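Local atomic coordinates of sensory transduction histidine kinase, putative (PDB entry 5BWJ), a protein that probably senses small molecules through its periplasmic Venus flytrap domain and relays the signal as an autophosphorylating hybrid histidine kinase. Residues 30-33 / 34-38. Residues are numbered along the deposited sequence; the frame is centred on the assembly and turned at random.
Sequences GLIF and SILDK
The first turn of helix 32-42, in the periplasmic sensor domain with the Venus flytrap fold, is closed by Leu31 O, which accepts a hydrogen bond from Ile35 N (3.3 Å) in its carbonyl plane and a weak, bent bond from Ser34 N. The next two bonds follow the helix pattern: Leu36 N to Ile32 O at 2.8 Å and Asp37 N to Phe33 O at 3.1 Å, the latter donor tilted 31° from the carbonyl plane. A water bridges Gly30 O and Ser34 N, lying in plane at the edge of the Phe33 ring. Over one face of that ring sits Ile32 CG2, 3.8 Å above its centre. With chi1 at 55°, Leu31 CG sits between its N and carbonyl carbon, and its CD1 branch lies alongside Ile35; Leu31 CD1 and Ile35 CD1 are modelled only 3.3 Å apart, closer than two methyl groups normally come, so the exact fit there is doubtful. Ile32 CG1, anti to its N (chi1 -170°), lies 4.0 Å from Leu36 CD1; both side chains also pack on strand 6-13, Ile32 on Leu12 and Leu36 on Phe10. Phe182 of the second subunit packs on Leu31 and Ser34, and Lys38 forms a salt bridge with Asp180 of that subunit. The helix start thus joins an apolar face against the sheet to a subunit-facing side, while water serves the Ser34 N-H that Leu31 O holds only weakly.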
ATOM      1  N   GLY B  30     -13.875   0.925   0.225  1.00 35.68           N
ATOM      2  CA  GLY B  30     -12.782   0.840  -0.724  1.00 34.25           C
ATOM      3  C   GLY B  30     -12.963   1.718  -1.944  1.00 33.53           C
ATOM      4  O   GLY B  30     -14.020   2.318  -2.143  1.00 34.76           O
ATOM      5  N   LEU B  31     -11.922   1.776  -2.769  1.00 33.69           N
ATOM      6  CA  LEU B  31     -11.910   2.630  -3.951  1.00 36.48           C
ATOM      7  C   LEU B  31     -12.088   1.838  -5.247  1.00 33.71           C
ATOM      8  O   LEU B  31     -12.176   2.427  -6.324  1.00 34.22           O
ATOM      9  CB  LEU B  31     -10.601   3.428  -4.003  1.00 39.89           C
ATOM     10  CG  LEU B  31      -9.294   2.630  -3.946  1.00 42.67           C
ATOM     11  CD1 LEU B  31      -8.842   2.210  -5.331  1.00 42.92           C
ATOM     12  CD2 LEU B  31      -8.210   3.435  -3.254  1.00 43.21           C
ATOM     13  N   ILE B  32     -12.139   0.512  -5.145  1.00 32.48           N
ATOM     14  CA  ILE B  32     -12.242  -0.336  -6.333  1.00 32.96           C
ATOM     15  C   ILE B  32     -13.558  -0.095  -7.066  1.00 34.01           C
ATOM     16  O   ILE B  32     -13.627  -0.204  -8.290  1.00 34.87           O
ATOM     17  CB  ILE B  32     -12.131  -1.843  -5.980  1.00 34.41           C
ATOM     18  CG1 ILE B  32     -11.982  -2.695  -7.246  1.00 34.22           C
ATOM     19  CG2 ILE B  32     -13.352  -2.316  -5.191  1.00 34.29           C
ATOM     20  CD1 ILE B  32     -10.681  -2.491  -7.993  1.00 33.19           C
ATOM     21  N   PHE B  33     -14.597   0.236  -6.307  1.00 35.32           N
ATOM     22  CA  PHE B  33     -15.927   0.433  -6.871  1.00 36.56           C
ATOM     23  C   PHE B  33     -15.929   1.639  -7.803  1.00 39.00           C
ATOM     24  O   PHE B  33     -16.570   1.623  -8.854  1.00 38.93           O
ATOM     25  CB  PHE B  33     -16.955   0.606  -5.750  1.00 35.95           C
ATOM     26  CG  PHE B  33     -16.804  -0.395  -4.640  1.00 34.96           C
ATOM     27  CD1 PHE B  33     -17.263  -1.693  -4.790  1.00 34.78           C
ATOM     28  CD2 PHE B  33     -16.187  -0.040  -3.450  1.00 35.87           C
ATOM     29  CE1 PHE B  33     -17.116  -2.619  -3.774  1.00 35.10           C
ATOM     30  CE2 PHE B  33     -16.039  -0.961  -2.428  1.00 37.08           C
ATOM     31  CZ  PHE B  33     -16.505  -2.254  -2.592  1.00 36.73           C
ATOM     32  N   SER B  34     -15.198   2.678  -7.413  1.00 41.50           N
ATOM     33  CA  SER B  34     -15.024   3.861  -8.247  1.00 45.86           C
ATOM     34  C   SER B  34     -14.275   3.521  -9.534  1.00 40.80           C
ATOM     35  O   SER B  34     -14.634   3.990 -10.614  1.00 40.64           O
ATOM     36  CB  SER B  34     -14.272   4.948  -7.476  1.00 54.99           C
ATOM     37  OG  SER B  34     -13.979   6.056  -8.311  1.00 61.32           O
ATOM     38  N   ILE B  35     -13.232   2.705  -9.410  1.00 36.59           N
ATOM     39  CA  ILE B  35     -12.436   2.294 -10.560  1.00 36.28           C
ATOM     40  C   ILE B  35     -13.259   1.461 -11.540  1.00 35.43           C
ATOM     41  O   ILE B  35     -13.174   1.655 -12.751  1.00 38.88           O
ATOM     42  CB  ILE B  35     -11.202   1.472 -10.131  1.00 41.63           C
ATOM     43  CG1 ILE B  35     -10.315   2.290  -9.190  1.00 46.04           C
ATOM     44  CG2 ILE B  35     -10.394   1.031 -11.354  1.00 44.74           C
ATOM     45  CD1 ILE B  35      -9.215   1.482  -8.534  1.00 49.17           C
ATOM     46  N   LEU B  36     -14.041   0.526 -11.010  1.00 36.05           N
ATOM     47  CA  LEU B  36     -14.832  -0.372 -11.845  1.00 35.61           C
ATOM     48  C   LEU B  36     -15.921   0.373 -12.611  1.00 39.04           C
ATOM     49  O   LEU B  36     -16.215   0.037 -13.757  1.00 39.86           O
ATOM     50  CB  LEU B  36     -15.455  -1.480 -10.992  1.00 34.50           C
ATOM     51  CG  LEU B  36     -14.482  -2.530 -10.445  1.00 32.86           C
ATOM     52  CD1 LEU B  36     -15.182  -3.444  -9.450  1.00 32.83           C
ATOM     53  CD2 LEU B  36     -13.870  -3.351 -11.570  1.00 33.98           C
ATOM     54  N   ASP B  37     -16.519   1.381 -11.982  1.00 37.27           N
ATOM     55  CA  ASP B  37     -17.510   2.215 -12.653  1.00 40.71           C
ATOM     56  C   ASP B  37     -16.877   2.978 -13.815  1.00 43.05           C
ATOM     57  O   ASP B  37     -17.505   3.169 -14.854  1.00 46.42           O
ATOM     58  CB  ASP B  37     -18.152   3.196 -11.669  1.00 43.97           C
ATOM     59  CG  ASP B  37     -19.125   2.521 -10.716  1.00 48.40           C
ATOM     60  OD1 ASP B  37     -19.721   1.490 -11.094  1.00 48.53           O
ATOM     61  OD2 ASP B  37     -19.299   3.024  -9.587  1.00 52.20           O
ATOM     62  N   LYS B  38     -15.634   3.413 -13.637  1.00 42.74           N
ATOM     63  CA  LYS B  38     -14.914   4.100 -14.703  1.00 44.82           C
ATOM     64  C   LYS B  38     -14.612   3.143 -15.850  1.00 44.26           C
ATOM     65  O   LYS B  38     -14.856   3.462 -17.016  1.00 46.56           O
ATOM     66  CB  LYS B  38     -13.615   4.713 -14.177  1.00 47.25           C
ATOM     67  CG  LYS B  38     -13.805   5.988 -13.375  1.00 51.82           C
ATOM     68  CD  LYS B  38     -12.478   6.689 -13.151  1.00 57.46           C
ATOM     69  CE  LYS B  38     -12.674   8.094 -12.615  1.00 62.21           C
ATOM     70  NZ  LYS B  38     -11.410   8.875 -12.665  1.00 65.06           N
TER
HETATM   71  O   HOH W   1     -15.128   3.419  -4.543  1.00 38.28           O